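Local coordinates for protein flavodoxin (Bacteroides uniformis, PDB 4J8P) that binds flavin mononucleotide in a flavodoxin fold and probably serves as a redox or electron-transfer flavoprotein, at residues Lys41-Ala46 with Ser58-Asp63; Ile85-Trp90 with Arg96-Phe101; Val112-Thr117 with Asn125-Leu130. One frame throughout, in Å; residues are numbered along the deposited sequence.

Contact 1: residues Lys41-Ala46 with Ser58-Asp63; sequences KKYTAA and SVEMSD
Tyr-43 and Glu-60 reach for each other from opposite directions and meet in a single hydrogen bond, which is all that joins Lys-41-Ala-46 to Ser-58-Asp-63. The two backbones stay well apart, 11.7 Å between the CA atoms of Tyr-43 and Glu-60, and the long side chains bridge the gap. Glu-60 is the one to follow. Its CB leaves the helix toward the loop, and with CG set opposite its own carbonyl carbon and the chain extended beyond it (chi2 168°), CD is carried straight out to the tyrosine. CB and CG only span the gap. CD comes within 3.5 Å of Tyr-43 OH, and OE1 accepts a hydrogen bond from the phenol, with 2.7 Å between Tyr-43 OH and Glu-60 OE1. The hydroxyl approaches on the syn side of that oxygen, 17° out of the carboxylate plane. OE1 in turn lies at the edge of the ring, in its plane, 3.4 Å from Tyr-43 CE2, while ring and carboxylate stand nearly perpendicular at 86°. The other oxygen, OE2, forms a salt bridge with Arg-56, one helical turn earlier, so both oxygens of this buried carboxylate have partners and its rotation is fixed; the arginine's charge probably steadies the ionised form. In the flavodoxin fold this is a connection running from strand 33-36 through a long loop into the short helix 56-62, on the side of the molecule where the cofactor binds. The ring of Tyr-43 also takes a cation-pi contact from Arg-56 and packs edge-to-face with Trp-90, and its side chain lies about 7 Å from the flavin mononucleotide.

Contact 2: residues Ile85-Trp90 with Arg96-Phe101; sequences IGFPIW and RIINTF. With FMN (flavin mononucleotide), chain B.
Ile-98 CD1 settles against Ile-85 CG2 at 3.9 Å, the two isoleucines sliding past each other in opposite directions, and with this the helix lies down on the strand. The side chains of the close part are all apolar. Ile-98 works with both branches: CD1 reaches Ile-85 and the carbonyl oxygen of Gly-86, CG2 rests on Ile-85 as well, and CG1 lies 3.9 Å from Phe-87 CB, its side chain crossing that of Phe-87 at about a right angle. The bend at chi2 (-56°) folds CD1 back toward Ile-85. One turn on, Phe-101 offers its ring edge: Ile-85 CD1 lies in the ring plane, 3.9 Å from Phe-101 CE2. Chi2 of -180° carries CD1 out to Phe-101, while CG2, the other branch at CB, meets Ile-98.

Toward the carboxyl end of the strand the contact loosens. Pro-88 and Ile-89 do not touch the helix segment, and Trp-90 stays clear of direct contact with it; here the chain serves the flavin instead. Ile-89 O accepts a hydrogen bond from the ribityl O2' of FMN at 2.7 Å. Pro-88 CB packs 3.3 Å from FMN O5'. The dimethylbenzene end of the isoalloxazine lies over one face of the Trp-90 indole, with Trp-90 NE1 3.6 Å from FMN C8. Arg-96 turns to helix 56-62, where its NE hydrogen-bonds Glu-60 O.

Strand 80-88 and helix 96-102 form the first half of a beta-alpha-beta unit completed by strand 111-117, and run nearly antiparallel, 159° between segment axes 9.7 Å apart. Strands 7-12 and 111-117 flank this strand in the sheet, and Leu-130 of helix 124-133 packs against both Phe-87 and Ile-98.

Contact 3: residues Val112-Thr117 with Asn125-Leu130; sequences VIPFAT and NAEKEL. With FMN (flavin mononucleotide), chain B.
Glu-127 crosses the ring of Pro-114 at about a right angle, its OE2 4.0 Å from Pro-114 CG and its own CG 4.2 Å from that same carbon. The glutamate stem leaves the helix alongside the strand, but CG set opposite the backbone N (chi1 168°) and an extended chain beyond it bring the carboxylate up beside the proline. The polar end does not depend on this contact: OE2 accepts a hydrogen bond from Gly-142 N of strand 138-144. Leu-130, one turn further along, points its CB at the strand and touches Pro-114 CB with CD1 at a looser 4.4 Å. In the Rossmann-like flavodoxin sandwich these are the strand and helix of the beta-alpha-beta unit 111-117, 124-133, 138-144, and Trp-139 of the last strand packs on both Pro-114 and Leu-130. At the strand's carboxyl end the chemistry turns to the cofactor. Thr-117 holds OG1 between its backbone N and carbonyl carbon (chi1 69°), where it shares a hydrogen bond with the ribityl O4' of FMN at 2.8 Å and another with Thr-19 OG1.

Overall arrangement
Contact 2 is the core of the set, its centre about 4 Å from the centre of the chain; contact 3 lies about 7 Å out and contact 1 about 16 Å. Contacts 2 and 3 stand on neighbouring strands of one parallel sheet, joined by backbone bonds such as Ile-85 O to Phe-115 N, and both end at the flavin. Contact 1 touches contact 2 where helix 56-62 meets helix 96-102, and where Met-61 CE packs on Trp-90 O, but does not touch contact 3. The chemistry follows place: one directed hydrogen bond between an outlying loop and helix 56-62, apolar side-chain packing in the middle, and in contact 3 a mixture of apolar contact and a carboxylate bonded elsewhere.

Contact 1: residues Lys41-Ala46 with Ser58-Asp63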
loop_
_atom_site.group_PDB
_atom_site.type_symbol
_atom_site.label_atom_id
_atom_site.label_comp_id
_atom_site.label_asym_id
_atom_site.label_seq_id
_atom_site.Cartn_x
_atom_site.Cartn_y
_atom_site.Cartn_z
ATOM N N LYS A 41 7.014 6.255 13.490
ATOM C CA LYS A 41 8.030 5.366 14.061
ATOM C C LYS A 41 8.298 4.226 13.105
ATOM O O LYS A 41 7.400 3.410 12.859
ATOM C CB LYS A 41 7.607 4.823 15.417
ATOM C CG LYS A 41 8.732 4.040 16.052
ATOM C CD LYS A 41 8.237 3.105 17.052
ATOM C CE LYS A 41 9.413 2.313 17.561
ATOM N NZ LYS A 41 8.999 0.970 17.974
ATOM N N LYS A 42 9.513 4.158 12.545
ATOM C CA LYS A 42 9.871 3.109 11.592
ATOM C C LYS A 42 9.800 1.749 12.266
ATOM O O LYS A 42 10.008 1.652 13.480
ATOM C CB LYS A 42 11.282 3.339 11.002
ATOM C CG LYS A 42 11.339 4.496 10.005
ATOM N N TYR A 43 9.439 0.716 11.489
ATOM C CA TYR A 43 9.339 -0.628 12.060
ATOM C C TYR A 43 10.729 -1.244 12.240
ATOM O O TYR A 43 11.449 -1.461 11.266
ATOM C CB TYR A 43 8.460 -1.527 11.177
ATOM C CG TYR A 43 7.004 -1.142 11.273
ATOM C CD1 TYR A 43 6.504 -0.045 10.571
ATOM C CD2 TYR A 43 6.138 -1.819 12.133
ATOM C CE1 TYR A 43 5.171 0.351 10.698
ATOM C CE2 TYR A 43 4.804 -1.437 12.263
ATOM C CZ TYR A 43 4.339 -0.321 11.577
ATOM O OH TYR A 43 3.027 0.060 11.716
ATOM N N THR A 44 11.075 -1.584 13.497
ATOM C CA THR A 44 12.333 -2.241 13.831
ATOM C C THR A 44 12.218 -3.749 13.559
ATOM O O THR A 44 11.112 -4.270 13.369
ATOM C CB THR A 44 12.647 -2.006 15.319
ATOM O OG1 THR A 44 11.644 -2.661 16.108
ATOM C CG2 THR A 44 12.713 -0.519 15.674
ATOM N N ALA A 45 13.353 -4.468 13.643
ATOM C CA ALA A 45 13.353 -5.932 13.533
ATOM C C ALA A 45 12.425 -6.543 14.609
ATOM O O ALA A 45 11.645 -7.451 14.302
ATOM C CB ALA A 45 14.768 -6.457 13.702
ATOM N N ALA A 46 12.476 -6.019 15.853
ATOM C CA ALA A 46 11.618 -6.505 16.944
ATOM C C ALA A 46 10.138 -6.222 16.630
ATOM O O ALA A 46 9.277 -7.079 16.865
ATOM C CB ALA A 46 12.003 -5.861 18.251
ATOM N N SER A 58 2.382 -7.581 15.625
ATOM C CA SER A 58 1.366 -8.548 16.062
ATOM C C SER A 58 0.180 -7.828 16.703
ATOM O O SER A 58 -0.971 -8.170 16.425
ATOM C CB SER A 58 1.956 -9.571 17.028
ATOM O OG SER A 58 2.886 -10.409 16.362
ATOM N N VAL A 59 0.466 -6.813 17.534
ATOM C CA VAL A 59 -0.578 -6.053 18.216
ATOM C C VAL A 59 -1.414 -5.265 17.188
ATOM O O VAL A 59 -2.647 -5.295 17.235
ATOM C CB VAL A 59 0.052 -5.115 19.275
ATOM C CG1 VAL A 59 -0.982 -4.165 19.877
ATOM C CG2 VAL A 59 0.739 -5.929 20.384
ATOM N N GLU A 60 -0.740 -4.584 16.250
ATOM C CA GLU A 60 -1.476 -3.786 15.267
ATOM C C GLU A 60 -2.367 -4.674 14.391
ATOM O O GLU A 60 -3.532 -4.335 14.137
ATOM C CB GLU A 60 -0.503 -2.961 14.381
ATOM C CG GLU A 60 0.088 -1.775 15.143
ATOM C CD GLU A 60 1.251 -1.077 14.471
ATOM O OE1 GLU A 60 1.573 -1.473 13.326
ATOM O OE2 GLU A 60 1.850 -0.157 15.089
HETATM N N MSE A 61 -1.848 -5.835 13.974
HETATM C CA MSE A 61 -2.608 -6.701 13.081
HETATM C C MSE A 61 -3.757 -7.412 13.824
HETATM O O MSE A 61 -4.698 -7.858 13.169
HETATM C CB MSE A 61 -1.707 -7.664 12.293
HETATM C CG MSE A 61 -0.660 -6.929 11.417
HETATM SE SE MSE A 61 -1.412 -5.421 10.387
HETATM C CE MSE A 61 -2.720 -6.333 9.358
ATOM N N SER A 62 -3.712 -7.465 15.179
ATOM C CA SER A 62 -4.803 -8.063 15.940
ATOM C C SER A 62 -5.941 -7.053 16.164
ATOM O O SER A 62 -7.045 -7.439 16.562
ATOM C CB SER A 62 -4.297 -8.586 17.281
ATOM O OG SER A 62 -4.113 -7.531 18.209
ATOM N N ASP A 63 -5.685 -5.761 15.880
ATOM C CA ASP A 63 -6.641 -4.681 16.114
ATOM C C ASP A 63 -7.016 -3.973 14.801
ATOM O O ASP A 63 -6.236 -3.146 14.319
ATOM C CB ASP A 63 -6.023 -3.691 17.152
ATOM C CG ASP A 63 -6.942 -2.582 17.641
ATOM O OD1 ASP A 63 -8.079 -2.471 17.119
ATOM O OD2 ASP A 63 -6.514 -1.803 18.533
#

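Contact 2: residues Ile85-Trp90 with Arg96-Phe101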
loop_
_atom_site.group_PDB
_atom_site.type_symbol
_atom_site.label_atom_id
_atom_site.label_comp_id
_atom_site.label_asym_id
_atom_site.label_seq_id
_atom_site.Cartn_x
_atom_site.Cartn_y
_atom_site.Cartn_z
ATOM N N ILE A 85 -1.618 1.914 -4.499
ATOM C CA ILE A 85 -1.212 1.834 -3.090
ATOM C C ILE A 85 -0.581 0.490 -2.896
ATOM O O ILE A 85 -1.258 -0.532 -3.059
ATOM C CB ILE A 85 -2.407 2.047 -2.123
ATOM C CG1 ILE A 85 -3.064 3.423 -2.381
ATOM C CG2 ILE A 85 -1.908 1.919 -0.654
ATOM C CD1 ILE A 85 -4.239 3.689 -1.448
ATOM N N GLY A 86 0.716 0.472 -2.599
ATOM C CA GLY A 86 1.435 -0.789 -2.437
ATOM C C GLY A 86 1.800 -1.089 -1.006
ATOM O O GLY A 86 2.081 -0.170 -0.230
ATOM N N PHE A 87 1.841 -2.369 -0.678
ATOM C CA PHE A 87 2.207 -2.766 0.688
ATOM C C PHE A 87 2.624 -4.208 0.775
ATOM O O PHE A 87 2.207 -5.012 -0.052
ATOM C CB PHE A 87 0.990 -2.577 1.642
ATOM C CG PHE A 87 -0.322 -3.078 1.063
ATOM C CD1 PHE A 87 -1.140 -2.228 0.318
ATOM C CD2 PHE A 87 -0.740 -4.402 1.271
ATOM C CE1 PHE A 87 -2.332 -2.689 -0.257
ATOM C CE2 PHE A 87 -1.920 -4.881 0.679
ATOM C CZ PHE A 87 -2.730 -4.007 -0.058
ATOM N N PRO A 88 3.390 -4.573 1.812
ATOM C CA PRO A 88 3.571 -6.008 2.083
ATOM C C PRO A 88 2.303 -6.614 2.674
ATOM O O PRO A 88 1.571 -5.898 3.347
ATOM C CB PRO A 88 4.659 -6.036 3.146
ATOM C CG PRO A 88 4.488 -4.707 3.910
ATOM C CD PRO A 88 4.000 -3.703 2.859
ATOM N N ILE A 89 2.056 -7.905 2.458
ATOM C CA ILE A 89 0.924 -8.530 3.128
ATOM C C ILE A 89 1.367 -8.880 4.547
ATOM O O ILE A 89 2.374 -9.577 4.706
ATOM C CB ILE A 89 0.504 -9.806 2.374
ATOM C CG1 ILE A 89 -0.020 -9.492 0.966
ATOM C CG2 ILE A 89 -0.523 -10.629 3.192
ATOM C CD1 ILE A 89 -1.228 -8.647 0.892
ATOM N N TRP A 90 0.607 -8.426 5.560
ATOM C CA TRP A 90 0.859 -8.788 6.950
ATOM C C TRP A 90 -0.359 -9.545 7.445
ATOM O O TRP A 90 -1.468 -8.981 7.521
ATOM C CB TRP A 90 1.121 -7.549 7.799
ATOM C CG TRP A 90 2.476 -6.915 7.620
ATOM C CD1 TRP A 90 3.462 -7.256 6.727
ATOM C CD2 TRP A 90 2.979 -5.808 8.375
ATOM N NE1 TRP A 90 4.565 -6.426 6.899
ATOM C CE2 TRP A 90 4.289 -5.536 7.912
ATOM C CE3 TRP A 90 2.438 -5.017 9.406
ATOM C CZ2 TRP A 90 5.034 -4.459 8.402
ATOM C CZ3 TRP A 90 3.197 -3.982 9.924
ATOM C CH2 TRP A 90 4.485 -3.725 9.438
ATOM N N ARG A 96 -1.679 -1.799 8.973
ATOM C CA ARG A 96 -2.622 -0.743 9.409
ATOM C C ARG A 96 -2.233 0.677 8.974
ATOM O O ARG A 96 -3.121 1.535 8.892
ATOM C CB ARG A 96 -2.798 -0.760 10.933
ATOM C CG ARG A 96 -3.191 -2.155 11.472
ATOM C CD ARG A 96 -4.452 -2.724 10.807
ATOM N NE ARG A 96 -4.892 -3.941 11.506
ATOM C CZ ARG A 96 -5.861 -4.752 11.078
ATOM N NH1 ARG A 96 -6.476 -4.517 9.912
ATOM N NH2 ARG A 96 -6.246 -5.786 11.823
ATOM N N ILE A 97 -0.954 0.933 8.697
ATOM C CA ILE A 97 -0.562 2.273 8.233
ATOM C C ILE A 97 -1.261 2.579 6.889
ATOM O O ILE A 97 -1.441 3.735 6.546
ATOM C CB ILE A 97 0.958 2.424 8.158
ATOM C CG1 ILE A 97 1.323 3.907 8.006
ATOM C CG2 ILE A 97 1.561 1.524 7.037
ATOM C CD1 ILE A 97 2.777 4.159 8.050
ATOM N N ILE A 98 -1.668 1.539 6.122
ATOM C CA ILE A 98 -2.397 1.801 4.863
ATOM C C ILE A 98 -3.762 2.403 5.186
ATOM O O ILE A 98 -4.204 3.327 4.488
ATOM C CB ILE A 98 -2.512 0.492 4.067
ATOM C CG1 ILE A 98 -1.091 0.005 3.651
ATOM C CG2 ILE A 98 -3.478 0.681 2.829
ATOM C CD1 ILE A 98 -0.247 1.083 2.808
ATOM N N ASN A 99 -4.403 1.928 6.266
ATOM C CA ASN A 99 -5.664 2.530 6.713
ATOM C C ASN A 99 -5.406 3.985 7.156
ATOM O O ASN A 99 -6.192 4.877 6.827
ATOM C CB ASN A 99 -6.278 1.726 7.842
ATOM C CG ASN A 99 -6.571 0.302 7.421
ATOM O OD1 ASN A 99 -5.764 -0.582 7.668
ATOM N ND2 ASN A 99 -7.734 0.082 6.811
ATOM N N THR A 100 -4.295 4.233 7.891
ATOM C CA THR A 100 -4.032 5.622 8.286
ATOM C C THR A 100 -3.902 6.510 7.051
ATOM O O THR A 100 -4.478 7.599 7.017
ATOM C CB THR A 100 -2.739 5.702 9.107
ATOM O OG1 THR A 100 -2.811 4.750 10.160
ATOM C CG2 THR A 100 -2.538 7.120 9.716
ATOM N N PHE A 101 -3.154 6.031 6.041
ATOM C CA PHE A 101 -2.933 6.781 4.817
ATOM C C PHE A 101 -4.272 7.105 4.119
ATOM O O PHE A 101 -4.527 8.267 3.798
ATOM C CB PHE A 101 -1.995 5.978 3.905
ATOM C CG PHE A 101 -1.776 6.576 2.553
ATOM C CD1 PHE A 101 -1.020 7.742 2.398
ATOM C CD2 PHE A 101 -2.366 6.016 1.428
ATOM C CE1 PHE A 101 -0.835 8.314 1.127
ATOM C CE2 PHE A 101 -2.156 6.576 0.156
ATOM C CZ PHE A 101 -1.391 7.709 0.015
HETATM N N1 FMN B . 3.675 -13.023 3.918
HETATM C C2 FMN B . 2.620 -13.807 3.526
HETATM O O2 FMN B . 2.680 -14.545 2.538
HETATM N N3 FMN B . 1.458 -13.848 4.307
HETATM C C4 FMN B . 1.266 -13.182 5.506
HETATM O O4 FMN B . 0.173 -13.242 6.073
HETATM C C4A FMN B . 2.429 -12.420 5.960
HETATM N N5 FMN B . 2.384 -11.865 7.155
HETATM C C5A FMN B . 3.491 -11.139 7.578
HETATM C C6 FMN B . 3.428 -10.491 8.820
HETATM C C7 FMN B . 4.458 -9.668 9.259
HETATM C C7M FMN B . 4.282 -8.887 10.535
HETATM C C8 FMN B . 5.605 -9.509 8.455
HETATM C C8M FMN B . 6.722 -8.580 8.856
HETATM C C9 FMN B . 5.681 -10.173 7.237
HETATM C C9A FMN B . 4.638 -10.980 6.775
HETATM N N10 FMN B . 4.663 -11.629 5.503
HETATM C C10 FMN B . 3.591 -12.366 5.074
HETATM C "C1'" FMN B . 5.858 -11.464 4.642
HETATM C "C2'" FMN B . 5.831 -10.169 3.830
HETATM O "O2'" FMN B . 4.561 -9.926 3.227
HETATM C "C3'" FMN B . 6.887 -10.141 2.724
HETATM O "O3'" FMN B . 8.152 -10.565 3.249
HETATM C "C4'" FMN B . 6.985 -8.764 2.059
HETATM O "O4'" FMN B . 7.541 -8.938 0.756
HETATM C "C5'" FMN B . 7.856 -7.822 2.873
HETATM O "O5'" FMN B . 7.794 -6.564 2.193
HETATM P P FMN B . 8.598 -5.282 2.593
HETATM O O1P FMN B . 8.300 -4.782 3.955
HETATM O O2P FMN B . 8.234 -4.300 1.507
HETATM O O3P FMN B . 10.084 -5.626 2.433
#

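Contact 3: residues Val112-Thr117 with Asn125-Leu130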
loop_
_atom_site.group_PDB
_atom_site.type_symbol
_atom_site.label_atom_id
_atom_site.label_comp_id
_atom_site.label_asym_id
_atom_site.label_seq_id
_atom_site.Cartn_x
_atom_site.Cartn_y
_atom_site.Cartn_z
ATOM N N VAL A 112 -8.334 3.835 -7.458
ATOM C CA VAL A 112 -7.332 3.392 -6.493
ATOM C C VAL A 112 -7.060 1.917 -6.694
ATOM O O VAL A 112 -7.988 1.099 -6.693
ATOM C CB VAL A 112 -7.780 3.706 -5.057
ATOM C CG1 VAL A 112 -6.720 3.245 -4.060
ATOM C CG2 VAL A 112 -8.071 5.208 -4.911
ATOM N N ILE A 113 -5.781 1.576 -6.891
ATOM C CA ILE A 113 -5.372 0.235 -7.264
ATOM C C ILE A 113 -4.380 -0.314 -6.256
ATOM O O ILE A 113 -3.274 0.218 -6.165
ATOM C CB ILE A 113 -4.736 0.258 -8.676
ATOM C CG1 ILE A 113 -5.701 0.868 -9.718
ATOM C CG2 ILE A 113 -4.282 -1.181 -9.076
ATOM C CD1 ILE A 113 -5.039 1.322 -11.033
ATOM N N PRO A 114 -4.751 -1.334 -5.476
ATOM C CA PRO A 114 -3.792 -1.892 -4.520
ATOM C C PRO A 114 -2.833 -2.884 -5.168
ATOM O O PRO A 114 -3.207 -3.651 -6.065
ATOM C CB PRO A 114 -4.675 -2.593 -3.483
ATOM C CG PRO A 114 -5.930 -3.035 -4.284
ATOM C CD PRO A 114 -6.048 -2.066 -5.469
ATOM N N PHE A 115 -1.575 -2.875 -4.717
ATOM C CA PHE A 115 -0.628 -3.920 -5.149
ATOM C C PHE A 115 0.174 -4.349 -3.912
ATOM O O PHE A 115 0.212 -3.613 -2.908
ATOM C CB PHE A 115 0.265 -3.480 -6.327
ATOM C CG PHE A 115 1.241 -2.370 -6.015
ATOM C CD1 PHE A 115 0.846 -1.043 -6.079
ATOM C CD2 PHE A 115 2.570 -2.655 -5.706
ATOM C CE1 PHE A 115 1.747 -0.017 -5.804
ATOM C CE2 PHE A 115 3.481 -1.621 -5.433
ATOM C CZ PHE A 115 3.072 -0.311 -5.505
ATOM N N ALA A 116 0.744 -5.547 -3.958
ATOM C CA ALA A 116 1.412 -6.044 -2.763
ATOM C C ALA A 116 2.536 -6.997 -3.070
ATOM O O ALA A 116 2.709 -7.445 -4.210
ATOM C CB ALA A 116 0.369 -6.768 -1.883
ATOM N N THR A 117 3.344 -7.274 -2.039
ATOM C CA THR A 117 4.330 -8.351 -2.084
ATOM C C THR A 117 4.084 -9.214 -0.855
ATOM O O THR A 117 3.518 -8.731 0.133
ATOM C CB THR A 117 5.781 -7.836 -2.154
ATOM O OG1 THR A 117 6.130 -7.228 -0.913
ATOM C CG2 THR A 117 5.982 -6.842 -3.323
ATOM N N ASN A 125 -7.609 -11.356 0.184
ATOM C CA ASN A 125 -8.243 -10.896 1.414
ATOM C C ASN A 125 -7.909 -9.438 1.730
ATOM O O ASN A 125 -8.793 -8.663 2.149
ATOM C CB ASN A 125 -7.856 -11.793 2.565
ATOM C CG ASN A 125 -8.634 -11.500 3.812
ATOM O OD1 ASN A 125 -9.828 -11.808 3.888
ATOM N ND2 ASN A 125 -7.968 -10.880 4.792
ATOM N N ALA A 126 -6.637 -9.072 1.580
ATOM C CA ALA A 126 -6.214 -7.703 1.895
ATOM C C ALA A 126 -6.986 -6.700 1.049
ATOM O O ALA A 126 -7.532 -5.710 1.543
ATOM C CB ALA A 126 -4.728 -7.567 1.629
ATOM N N GLU A 127 -7.074 -7.005 -0.249
ATOM C CA GLU A 127 -7.823 -6.156 -1.158
ATOM C C GLU A 127 -9.326 -6.117 -0.780
ATOM O O GLU A 127 -9.956 -5.047 -0.797
ATOM C CB GLU A 127 -7.641 -6.763 -2.561
ATOM C CG GLU A 127 -8.559 -6.187 -3.596
ATOM C CD GLU A 127 -8.253 -6.728 -4.978
ATOM O OE1 GLU A 127 -8.203 -7.966 -5.175
ATOM O OE2 GLU A 127 -8.154 -5.889 -5.894
ATOM N N LYS A 128 -9.940 -7.291 -0.518
ATOM C CA LYS A 128 -11.370 -7.292 -0.186
ATOM C C LYS A 128 -11.651 -6.478 1.088
ATOM O O LYS A 128 -12.643 -5.752 1.150
ATOM C CB LYS A 128 -11.845 -8.733 -0.010
ATOM C CG LYS A 128 -13.388 -8.854 0.003
ATOM C CD LYS A 128 -14.090 -8.338 -1.305
ATOM C CE LYS A 128 -13.540 -8.916 -2.594
ATOM N NZ LYS A 128 -14.095 -8.204 -3.806
ATOM N N GLU A 129 -10.787 -6.610 2.114
ATOM C CA GLU A 129 -11.007 -5.835 3.336
ATOM C C GLU A 129 -10.902 -4.332 3.050
ATOM O O GLU A 129 -11.708 -3.570 3.576
ATOM C CB GLU A 129 -10.020 -6.250 4.429
ATOM C CG GLU A 129 -10.375 -7.599 5.023
ATOM C CD GLU A 129 -11.377 -7.551 6.160
ATOM O OE1 GLU A 129 -11.806 -6.440 6.552
ATOM O OE2 GLU A 129 -11.688 -8.634 6.700
ATOM N N LEU A 130 -9.950 -3.905 2.175
ATOM C CA LEU A 130 -9.876 -2.473 1.852
ATOM C C LEU A 130 -11.138 -2.020 1.122
ATOM O O LEU A 130 -11.670 -0.941 1.419
ATOM C CB LEU A 130 -8.640 -2.176 0.998
ATOM C CG LEU A 130 -7.280 -2.262 1.713
ATOM C CD1 LEU A 130 -6.163 -2.113 0.671
ATOM C CD2 LEU A 130 -7.110 -1.125 2.751
HETATM N N1 FMN B . 3.675 -13.023 3.918
HETATM C C2 FMN B . 2.620 -13.807 3.526
HETATM O O2 FMN B . 2.680 -14.545 2.538
HETATM N N3 FMN B . 1.458 -13.848 4.307
HETATM C C4 FMN B . 1.266 -13.182 5.506
HETATM O O4 FMN B . 0.173 -13.242 6.073
HETATM C C4A FMN B . 2.429 -12.420 5.960
HETATM N N5 FMN B . 2.384 -11.865 7.155
HETATM C C5A FMN B . 3.491 -11.139 7.578
HETATM C C6 FMN B . 3.428 -10.491 8.820
HETATM C C7 FMN B . 4.458 -9.668 9.259
HETATM C C7M FMN B . 4.282 -8.887 10.535
HETATM C C8 FMN B . 5.605 -9.509 8.455
HETATM C C8M FMN B . 6.722 -8.580 8.856
HETATM C C9 FMN B . 5.681 -10.173 7.237
HETATM C C9A FMN B . 4.638 -10.980 6.775
HETATM N N10 FMN B . 4.663 -11.629 5.503
HETATM C C10 FMN B . 3.591 -12.366 5.074
HETATM C "C1'" FMN B . 5.858 -11.464 4.642
HETATM C "C2'" FMN B . 5.831 -10.169 3.830
HETATM O "O2'" FMN B . 4.561 -9.926 3.227
HETATM C "C3'" FMN B . 6.887 -10.141 2.724
HETATM O "O3'" FMN B . 8.152 -10.565 3.249
HETATM C "C4'" FMN B . 6.985 -8.764 2.059
HETATM O "O4'" FMN B . 7.541 -8.938 0.756
HETATM C "C5'" FMN B . 7.856 -7.822 2.873
HETATM O "O5'" FMN B . 7.794 -6.564 2.193
HETATM P P FMN B . 8.598 -5.282 2.593
HETATM O O1P FMN B . 8.300 -4.782 3.955
HETATM O O2P FMN B . 8.234 -4.300 1.507
HETATM O O3P FMN B . 10.084 -5.626 2.433
#